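Methyl transferase from Methanosarcina acetivorans (PDB 6MRO) probably transfers methyl groups from S-adenosylmethionine to an acceptor, and binds S-adenosyl-L-homocysteine and calcium ions in the crystal. Local coordinates at residues 17-22 / 44-49; 50-55 / 77-82; 35-40 / 101-106. The protein carries 1 engineered substitution. All coordinates share one frame; numbering follows the deposited sequence. Where two conformers were deposited one is given.

Contact 1: residues 17-22 / 44-49; sequences HPQPAF and GENAIM
N46 reaches from helix 45-51 to the loop 17-19 and grips its backbone with an amide oxygen. N46 OD1 accepts the N-H of Q19 at 2.8 Å from Q19 N. The donor lies in the carbonyl plane, on a lone pair, although the N-H...O angle of 147° leaves the bond somewhat bent. CG of N46 is anti to its own carbonyl carbon (chi1 -69°), which sends the amide out over the loop, and CA of P18 sits 3.3 Å from the same OD1. The other branch, N46 ND2, approaches CD2 of F22 at 4.0 Å; the two side chains run at about a right angle, with amide and ring planes 51° apart. Helix 45-51 follows the first strand of a Rossmann-like methyltransferase fold, with G44 in the N-cap position, and N46 also belongs to the S-adenosyl-L-homocysteine pocket. With an alanine here the amide is gone, and the N-H of Q19 would probably lose its acceptor while the loop beside the pocket became freer to shift. One turn along, M49 lies aslant to the P18 ring, its CB 3.6 Å from CG of P18. In one of its two conformers, the M49 chain then bends to bring CE within 4.0 Å of CB of F22. E45 lies against H17, its CB 3.5 Å from H17 O, and sends its carboxylate on to a salt bridge with K73. The amide of Q19 goes the other way, OE1 accepting the backbone N-H of D177, and the imidazole of H17 bonds to the side chain of that same aspartate.

Contact 2: residues 50-55 / 77-82; sequences LAKNGC and RHVKVN
K52 lies across V79 at about a right angle, at a surface joint of the Rossmann-like fold where the end of helix 45-51 meets the connection between helix 64-76 and strand 82-85. In one of its two conformers, the lysine chain leaves CB alongside the loop, and CG of K52 is the first atom to meet it, 3.6 Å from CG2 of V79. CD bows outward, and CE returns to the same methyl. A bend at the last torsion (chi4 -80°) then turns NZ of K52 down onto the backbone, where it donates to R77 O at 3.0 Å, in the carbonyl plane, while still touching V79 CG2 at 3.3 Å. In this conformer the lysine thus bridges the apolar side of V79 and the carbonyl of R77, just past the end of helix 64-76, where H78, with positive phi, is the C-prime residue of a Schellman motif. R77 itself extends the other way, its guanidinium pairing with E45. On the other side, a type I turn from A51 to G54 leads out of helix 45-51, and L50 O takes the N-H groups of N53 and C55 from opposite faces of its plane. Beneath the lysine the packing is close. V79 places CG1 anti to its backbone N (chi1 175°), against A51, whose CB also lies 3.8 Å from CG2 of V81; the methyls A51 CB and V79 CG1 are only 3.3 Å apart, tighter than ordinary van der Waals contact.

Contact 3: residues 35-40 / 101-106; sequences RALDIG and DIVIDS. With SAH (S-adenosyl-L-homocysteine), chain B.
I39 donates its backbone N-H to I104 O at 3.1 Å, the last inter-strand bond before both chains reach S-adenosyl-L-homocysteine (SAH). Just beyond it, the amino N of SAH donates to G40 O at 2.7 Å and also to S106 O, so that one carbonyl from each segment holds the ligand. The hydroxyl of S106 adds a bond, OG donating to the carboxylate oxygen O of SAH at 3.0 Å. G40 takes a positive phi and has no side chain, which lets the ribose oxygen O4' pass close by. An ordered water links the two strand ends beside the ligand's amino group: it accepts the N-H of S106, 2.7 Å from S106 N, and meets both D38 OD1 and I39 O. In the second shell D38 is packed by I104, whose CG1 takes the crowded position between backbone N and carbonyl carbon (chi1 66°); this lays CD1 beside the carboxylate, 3.5 Å from D38 OD2. Farther back the parallel ladder is regular, with I102 N bound to R35 O, L37 N to I102 O and I104 N to L37 O. It closes at the far end where D101 OD1 takes the N-H of R35 on its anti lone pair, at 2.7 Å from R35 N and nearly straight (168°). The strands are two central members of the Rossmann-like sheet, flanked by strands 56-61 and 132-139. On the face bearing A36, D38, I102 and I104 lies helix 45-51, where N46 packs on D38 and I104, and L50 on I104; on the face bearing L37, I39, V103 and D105, helix 114-127 packs F120 on both I39 and D105, whose OD1 is hydrogen-bonded to the hydroxyl of Y134.

In the fold
Helix 45-51, which follows strand 35-39, ties the three contacts together. Residues 45-49 serve contact 1 and its C-terminal end contact 2; the centres of these two are about 11 Å apart, and a salt bridge from E45 OE2 to R77 NH1, 3.1 Å, joins them. Contact 1 meets contact 3 at the ligand, where N46 ND2 packs 3.1 Å from S106 OG and CE1 of F22 touches CB of I104. Contact 2, nested within the chain loop that contact 3 closes, touches the sheet through L50, whose CD1 is 3.7 Å from I104 CD1, and through C55. Contact 3 binds S-adenosyl-L-homocysteine directly and N46 touches it, whereas the side chain of R77 stays about 11 Å from it.

Contact 1: residues 17-22 / 44-49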
loop_
_atom_site.group_PDB
_atom_site.type_symbol
_atom_site.label_atom_id
_atom_site.label_comp_id
_atom_site.label_asym_id
_atom_site.label_seq_id
_atom_site.Cartn_x
_atom_site.Cartn_y
_atom_site.Cartn_z
ATOM N N HIS A 17 -8.330 -8.205 8.711
ATOM C CA HIS A 17 -7.766 -7.283 9.684
ATOM C C HIS A 17 -6.699 -6.458 8.974
ATOM O O HIS A 17 -6.268 -6.809 7.870
ATOM C CB HIS A 17 -7.180 -8.038 10.896
ATOM C CG HIS A 17 -6.185 -9.104 10.539
ATOM N ND1 HIS A 17 -6.561 -10.362 10.116
ATOM C CD2 HIS A 17 -4.832 -9.117 10.597
ATOM C CE1 HIS A 17 -5.482 -11.099 9.913
ATOM N NE2 HIS A 17 -4.417 -10.367 10.191
ATOM N N PRO A 18 -6.263 -5.348 9.567
ATOM C CA PRO A 18 -5.140 -4.610 8.981
ATOM C C PRO A 18 -3.887 -5.463 9.020
ATOM O O PRO A 18 -3.742 -6.336 9.872
ATOM C CB PRO A 18 -5.001 -3.380 9.889
ATOM C CG PRO A 18 -6.337 -3.270 10.585
ATOM C CD PRO A 18 -6.805 -4.677 10.760
ATOM N N GLN A 19 -2.978 -5.206 8.081
ATOM C CA GLN A 19 -1.694 -5.891 8.119
ATOM C C GLN A 19 -0.941 -5.514 9.394
ATOM O O GLN A 19 -0.884 -4.333 9.755
ATOM C CB GLN A 19 -0.845 -5.543 6.895
ATOM C CG GLN A 19 -1.283 -6.292 5.648
ATOM C CD GLN A 19 -0.904 -7.743 5.704
ATOM O OE1 GLN A 19 -0.135 -8.163 6.569
ATOM N NE2 GLN A 19 -1.494 -8.537 4.826
ATOM N N PRO A 20 -0.343 -6.487 10.085
ATOM C CA PRO A 20 0.367 -6.151 11.329
ATOM C C PRO A 20 1.470 -5.130 11.135
ATOM O O PRO A 20 1.674 -4.291 12.023
ATOM C CB PRO A 20 0.906 -7.508 11.795
ATOM C CG PRO A 20 -0.095 -8.488 11.270
ATOM C CD PRO A 20 -0.612 -7.933 9.970
ATOM N N ALA A 21 2.165 -5.146 9.995
ATOM C CA ALA A 21 3.243 -4.178 9.792
ATOM C C ALA A 21 2.719 -2.750 9.851
ATOM O O ALA A 21 3.389 -1.855 10.379
ATOM C CB ALA A 21 3.951 -4.439 8.461
ATOM N N PHE A 22 1.507 -2.516 9.334
ATOM C CA PHE A 22 0.946 -1.170 9.389
ATOM C C PHE A 22 0.346 -0.855 10.758
ATOM O O PHE A 22 0.429 0.293 11.209
ATOM C CB PHE A 22 -0.071 -1.003 8.259
ATOM C CG PHE A 22 0.575 -0.871 6.900
ATOM C CD1 PHE A 22 1.184 0.317 6.518
ATOM C CD2 PHE A 22 0.591 -1.932 6.018
ATOM C CE1 PHE A 22 1.808 0.431 5.274
ATOM C CE2 PHE A 22 1.219 -1.825 4.769
ATOM C CZ PHE A 22 1.822 -0.649 4.403
ATOM N N GLY A 44 -10.108 -2.445 2.149
ATOM C CA GLY A 44 -10.097 -1.295 3.039
ATOM C C GLY A 44 -9.661 -1.488 4.479
ATOM O O GLY A 44 -9.803 -0.545 5.267
ATOM N N GLU A 45 -9.106 -2.650 4.851
ATOM C CA GLU A 45 -8.745 -2.869 6.256
ATOM C C GLU A 45 -7.696 -1.864 6.742
ATOM O O GLU A 45 -7.865 -1.231 7.793
ATOM C CB GLU A 45 -8.257 -4.302 6.477
ATOM C CG GLU A 45 -9.336 -5.328 6.291
ATOM C CD GLU A 45 -10.340 -5.348 7.435
ATOM O OE1 GLU A 45 -11.437 -5.895 7.218
ATOM O OE2 GLU A 45 -10.040 -4.837 8.539
ATOM N N ASN A 46 -6.612 -1.686 5.987
ATOM C CA ASN A 46 -5.578 -0.759 6.443
ATOM C C ASN A 46 -6.089 0.674 6.441
ATOM O O ASN A 46 -5.758 1.462 7.336
ATOM C CB ASN A 46 -4.334 -0.870 5.568
ATOM C CG ASN A 46 -3.608 -2.188 5.755
ATOM O OD1 ASN A 46 -3.500 -2.681 6.877
ATOM N ND2 ASN A 46 -3.053 -2.731 4.668
ATOM N N ALA A 47 -6.896 1.026 5.441
ATOM C CA ALA A 47 -7.397 2.393 5.340
ATOM C C ALA A 47 -8.308 2.721 6.508
ATOM O O ALA A 47 -8.208 3.801 7.102
ATOM C CB ALA A 47 -8.138 2.574 4.011
ATOM N N ILE A 48 -9.180 1.780 6.877
ATOM C CA ILE A 48 -10.067 1.990 8.013
ATOM C C ILE A 48 -9.258 2.111 9.296
ATOM O O ILE A 48 -9.559 2.932 10.167
ATOM C CB ILE A 48 -11.107 0.851 8.082
ATOM C CG1 ILE A 48 -12.097 0.985 6.914
ATOM C CG2 ILE A 48 -11.841 0.876 9.413
ATOM C CD1 ILE A 48 -13.000 -0.226 6.712
ATOM N N MET A 49 -8.202 1.316 9.424
ATOM C CA MET A 49 -7.366 1.406 10.614
ATOM C C MET A 49 -6.760 2.802 10.750
ATOM O O MET A 49 -6.765 3.392 11.842
ATOM C CB MET A 49 -6.284 0.328 10.555
ATOM C CG MET A 49 -5.483 0.217 11.822
ATOM S SD MET A 49 -4.053 1.290 11.694
ATOM C CE MET A 49 -3.098 0.445 10.434
#

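Contact 2: residues 50-55 / 77-82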
loop_
_atom_site.group_PDB
_atom_site.type_symbol
_atom_site.label_atom_id
_atom_site.label_comp_id
_atom_site.label_asym_id
_atom_site.label_seq_id
_atom_site.Cartn_x
_atom_site.Cartn_y
_atom_site.Cartn_z
ATOM N N LEU A 50 -6.233 3.346 9.658
ATOM C CA LEU A 50 -5.663 4.692 9.704
ATOM C C LEU A 50 -6.722 5.715 10.080
ATOM O O LEU A 50 -6.462 6.644 10.853
ATOM C CB LEU A 50 -5.052 5.050 8.349
ATOM C CG LEU A 50 -3.704 4.387 8.044
ATOM C CD1 LEU A 50 -3.085 4.954 6.770
ATOM C CD2 LEU A 50 -2.780 4.569 9.216
ATOM N N ALA A 51 -7.934 5.549 9.535
ATOM C CA ALA A 51 -9.038 6.446 9.847
ATOM C C ALA A 51 -9.420 6.372 11.317
ATOM O O ALA A 51 -9.748 7.394 11.929
ATOM C CB ALA A 51 -10.238 6.116 8.949
ATOM N N LYS A 52 -9.386 5.174 11.914
ATOM C CA LYS A 52 -9.696 5.042 13.336
ATOM C C LYS A 52 -8.560 5.518 14.231
ATOM O O LYS A 52 -8.723 5.539 15.455
ATOM C CB LYS A 52 -10.044 3.586 13.685
ATOM C CG LYS A 52 -11.519 3.231 13.505
ATOM C CD LYS A 52 -11.879 1.941 14.237
ATOM C CE LYS A 52 -13.128 1.291 13.644
ATOM N NZ LYS A 52 -14.403 1.916 14.116
ATOM N N ASN A 53 -7.419 5.892 13.660
ATOM C CA ASN A 53 -6.295 6.420 14.417
ATOM C C ASN A 53 -5.928 7.840 13.998
ATOM O O ASN A 53 -4.753 8.215 13.972
ATOM C CB ASN A 53 -5.101 5.481 14.301
ATOM C CG ASN A 53 -5.302 4.229 15.124
ATOM O OD1 ASN A 53 -5.113 4.245 16.331
ATOM N ND2 ASN A 53 -5.758 3.165 14.487
ATOM N N GLY A 54 -6.934 8.641 13.666
ATOM C CA GLY A 54 -6.765 10.078 13.553
ATOM C C GLY A 54 -6.334 10.616 12.208
ATOM O O GLY A 54 -6.025 11.811 12.119
ATOM N N CYS A 55 -6.304 9.794 11.161
ATOM C CA CYS A 55 -5.934 10.258 9.829
ATOM C C CYS A 55 -7.175 10.559 8.988
ATOM O O CYS A 55 -8.243 9.981 9.197
ATOM C CB CYS A 55 -5.070 9.223 9.110
ATOM S SG CYS A 55 -3.419 9.023 9.822
ATOM N N ARG A 77 -18.626 0.046 10.209
ATOM C CA ARG A 77 -17.781 0.322 11.361
ATOM C C ARG A 77 -17.771 1.794 11.758
ATOM O O ARG A 77 -16.926 2.196 12.567
ATOM C CB ARG A 77 -16.363 -0.168 11.087
ATOM C CG ARG A 77 -16.334 -1.650 10.789
ATOM C CD ARG A 77 -15.039 -2.072 10.148
ATOM N NE ARG A 77 -15.031 -3.505 9.866
ATOM C CZ ARG A 77 -13.977 -4.171 9.401
ATOM N NH1 ARG A 77 -12.840 -3.533 9.154
ATOM N NH2 ARG A 77 -14.065 -5.474 9.171
ATOM N N HIS A 78 -18.686 2.596 11.206
ATOM C CA HIS A 78 -18.893 3.985 11.622
ATOM C C HIS A 78 -17.616 4.807 11.487
ATOM O O HIS A 78 -17.223 5.548 12.390
ATOM C CB HIS A 78 -19.445 4.048 13.047
ATOM C CG HIS A 78 -20.568 3.089 13.286
ATOM N ND1 HIS A 78 -21.853 3.323 12.841
ATOM C CD2 HIS A 78 -20.594 1.877 13.890
ATOM C CE1 HIS A 78 -22.625 2.305 13.177
ATOM N NE2 HIS A 78 -21.885 1.413 13.812
ATOM N N VAL A 79 -16.995 4.712 10.341
ATOM C CA VAL A 79 -15.780 5.422 10.090
ATOM C C VAL A 79 -15.878 6.120 8.749
ATOM O O VAL A 79 -16.445 5.625 7.855
ATOM C CB VAL A 79 -14.597 4.431 10.098
ATOM C CG1 VAL A 79 -13.333 5.125 9.721
ATOM C CG2 VAL A 79 -14.441 3.763 11.418
ATOM N N LYS A 80 -15.301 7.293 8.633
ATOM C CA LYS A 80 -15.348 8.021 7.417
ATOM C C LYS A 80 -14.073 7.831 6.649
ATOM O O LYS A 80 -13.033 8.077 7.163
ATOM C CB LYS A 80 -15.470 9.511 7.691
ATOM C CG LYS A 80 -16.701 9.941 8.446
ATOM C CD LYS A 80 -17.998 9.682 7.687
ATOM C CE LYS A 80 -19.252 10.165 8.382
ATOM N NZ LYS A 80 -20.443 9.830 7.553
ATOM N N VAL A 81 -14.173 7.353 5.425
ATOM C CA VAL A 81 -13.048 7.181 4.551
ATOM C C VAL A 81 -13.499 7.545 3.161
ATOM O O VAL A 81 -14.609 7.264 2.826
ATOM C CB VAL A 81 -12.521 5.744 4.477
ATOM C CG1 VAL A 81 -11.358 5.667 3.517
ATOM C CG2 VAL A 81 -12.121 5.208 5.810
ATOM N N ASN A 82 -12.627 8.160 2.372
ATOM C CA ASN A 82 -12.882 8.540 0.978
ATOM C C ASN A 82 -12.354 7.426 0.070
ATOM O O ASN A 82 -11.192 7.423 -0.335
ATOM C CB ASN A 82 -12.225 9.889 0.696
ATOM C CG ASN A 82 -12.421 10.376 -0.727
ATOM O OD1 ASN A 82 -13.490 10.239 -1.311
ATOM N ND2 ASN A 82 -11.372 10.971 -1.285
HETATM O O HOH W 1 -10.779 9.331 7.153
#

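Contact 3: residues 35-40 / 101-106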
loop_
_atom_site.group_PDB
_atom_site.type_symbol
_atom_site.label_atom_id
_atom_site.label_comp_id
_atom_site.label_asym_id
_atom_site.label_seq_id
_atom_site.Cartn_x
_atom_site.Cartn_y
_atom_site.Cartn_z
ATOM N N ARG A 35 -3.198 13.652 6.476
ATOM C CA ARG A 35 -3.948 13.163 5.322
ATOM C C ARG A 35 -3.223 11.959 4.731
ATOM O O ARG A 35 -2.037 12.040 4.411
ATOM C CB ARG A 35 -4.125 14.248 4.255
ATOM C CG ARG A 35 -5.369 13.987 3.414
ATOM C CD ARG A 35 -5.490 14.816 2.124
ATOM N NE ARG A 35 -6.516 14.210 1.271
ATOM C CZ ARG A 35 -6.888 14.658 0.077
ATOM N NH1 ARG A 35 -6.338 15.745 -0.431
ATOM N NH2 ARG A 35 -7.829 14.020 -0.600
ATOM N N ALA A 36 -3.934 10.841 4.584
ATOM C CA ALA A 36 -3.283 9.595 4.193
ATOM C C ALA A 36 -3.955 9.018 2.958
ATOM O O ALA A 36 -5.181 9.069 2.838
ATOM C CB ALA A 36 -3.323 8.561 5.324
ATOM N N LEU A 37 -3.146 8.458 2.057
ATOM C CA LEU A 37 -3.640 7.744 0.883
ATOM C C LEU A 37 -3.200 6.283 0.930
ATOM O O LEU A 37 -2.010 5.993 1.065
ATOM C CB LEU A 37 -3.115 8.404 -0.392
ATOM C CG LEU A 37 -3.426 7.698 -1.715
ATOM C CD1 LEU A 37 -4.895 7.876 -2.079
ATOM C CD2 LEU A 37 -2.575 8.320 -2.807
ATOM N N ASP A 38 -4.145 5.368 0.792
ATOM C CA ASP A 38 -3.835 3.944 0.693
ATOM C C ASP A 38 -3.970 3.583 -0.782
ATOM O O ASP A 38 -5.082 3.551 -1.310
ATOM C CB ASP A 38 -4.778 3.114 1.574
ATOM C CG ASP A 38 -4.462 1.611 1.540
ATOM O OD1 ASP A 38 -3.757 1.165 0.622
ATOM O OD2 ASP A 38 -4.933 0.867 2.433
ATOM N N ILE A 39 -2.834 3.359 -1.465
ATOM C CA ILE A 39 -2.849 3.084 -2.902
ATOM C C ILE A 39 -3.038 1.584 -3.111
ATOM O O ILE A 39 -2.349 0.763 -2.491
ATOM C CB ILE A 39 -1.569 3.614 -3.588
ATOM C CG1 ILE A 39 -0.298 3.124 -2.910
ATOM C CG2 ILE A 39 -1.554 5.142 -3.607
ATOM C CD1 ILE A 39 0.998 3.547 -3.678
ATOM N N GLY A 40 -4.001 1.221 -3.957
ATOM C CA GLY A 40 -4.366 -0.179 -4.105
ATOM C C GLY A 40 -4.961 -0.715 -2.818
ATOM O O GLY A 40 -4.529 -1.752 -2.315
ATOM N N ASP A 101 0.163 13.601 3.593
ATOM C CA ASP A 101 1.215 13.404 4.589
ATOM C C ASP A 101 1.753 11.972 4.600
ATOM O O ASP A 101 2.909 11.745 4.977
ATOM C CB ASP A 101 0.667 13.743 5.972
ATOM C CG ASP A 101 0.155 15.145 6.049
ATOM O OD1 ASP A 101 -1.076 15.329 6.162
ATOM O OD2 ASP A 101 0.994 16.070 5.987
ATOM N N ILE A 102 0.914 11.000 4.244
ATOM C CA ILE A 102 1.244 9.578 4.309
ATOM C C ILE A 102 0.697 8.917 3.055
ATOM O O ILE A 102 -0.452 9.178 2.667
ATOM C CB ILE A 102 0.625 8.897 5.547
ATOM C CG1 ILE A 102 1.092 9.531 6.852
ATOM C CG2 ILE A 102 0.850 7.378 5.523
ATOM C CD1 ILE A 102 -0.059 9.695 7.853
ATOM N N VAL A 103 1.510 8.076 2.413
ATOM C CA VAL A 103 1.012 7.082 1.463
ATOM C C VAL A 103 1.378 5.707 2.003
ATOM O O VAL A 103 2.550 5.461 2.321
ATOM C CB VAL A 103 1.591 7.263 0.049
ATOM C CG1 VAL A 103 1.141 6.096 -0.861
ATOM C CG2 VAL A 103 1.156 8.616 -0.550
ATOM N N ILE A 104 0.383 4.805 2.092
ATOM C CA ILE A 104 0.642 3.410 2.447
ATOM C C ILE A 104 0.385 2.517 1.242
ATOM O O ILE A 104 -0.524 2.739 0.442
ATOM C CB ILE A 104 -0.151 2.910 3.683
ATOM C CG1 ILE A 104 -1.662 2.867 3.430
ATOM C CG2 ILE A 104 0.203 3.741 4.922
ATOM C CD1 ILE A 104 -2.436 2.114 4.531
ATOM N N ASP A 105 1.195 1.468 1.135
ATOM C CA ASP A 105 1.203 0.595 -0.037
ATOM C C ASP A 105 1.319 -0.815 0.535
ATOM O O ASP A 105 2.390 -1.215 0.985
ATOM C CB ASP A 105 2.372 0.989 -0.938
ATOM C CG ASP A 105 2.592 0.056 -2.110
ATOM O OD1 ASP A 105 3.180 0.569 -3.086
ATOM O OD2 ASP A 105 2.195 -1.132 -2.089
ATOM N N SER A 106 0.198 -1.551 0.569
ATOM C CA SER A 106 0.151 -2.884 1.173
ATOM C C SER A 106 -0.053 -3.859 0.018
ATOM O O SER A 106 -1.183 -4.219 -0.312
ATOM C CB SER A 106 -0.989 -2.981 2.230
ATOM O OG SER A 106 -1.130 -4.297 2.778
HETATM N N SAH B . -3.907 -3.216 -0.104
HETATM C CA SAH B . -4.939 -4.271 -0.118
HETATM C CB SAH B . -4.975 -4.963 -1.475
HETATM C CG SAH B . -3.610 -5.464 -1.946
HETATM S SD SAH B . -3.683 -6.451 -3.459
HETATM C C SAH B . -4.711 -5.303 0.975
HETATM O O SAH B . -3.677 -5.284 1.659
HETATM O OXT SAH B . -5.565 -6.180 1.176
HETATM C "C5'" SAH B . -3.211 -5.129 -4.617
HETATM C "C4'" SAH B . -4.368 -4.186 -4.951
HETATM O "O4'" SAH B . -3.908 -3.200 -5.866
HETATM C "C3'" SAH B . -5.591 -4.850 -5.581
HETATM O "O3'" SAH B . -6.722 -4.502 -4.797
HETATM C "C2'" SAH B . -5.632 -4.273 -6.990
HETATM O "O2'" SAH B . -6.935 -4.108 -7.529
HETATM C "C1'" SAH B . -4.927 -2.940 -6.810
HETATM N N9 SAH B . -4.288 -2.389 -8.011
HETATM C C8 SAH B . -3.470 -3.031 -8.914
HETATM N N7 SAH B . -3.065 -2.134 -9.830
HETATM C C5 SAH B . -3.595 -0.928 -9.510
HETATM C C6 SAH B . -3.518 0.330 -10.100
HETATM N N6 SAH B . -2.807 0.519 -11.204
HETATM N N1 SAH B . -4.188 1.380 -9.528
HETATM C C2 SAH B . -4.930 1.197 -8.376
HETATM N N3 SAH B . -5.022 -0.049 -7.795
HETATM C C4 SAH B . -4.349 -1.082 -8.357
HETATM O O HOH W 2 -2.259 -0.837 -0.288
#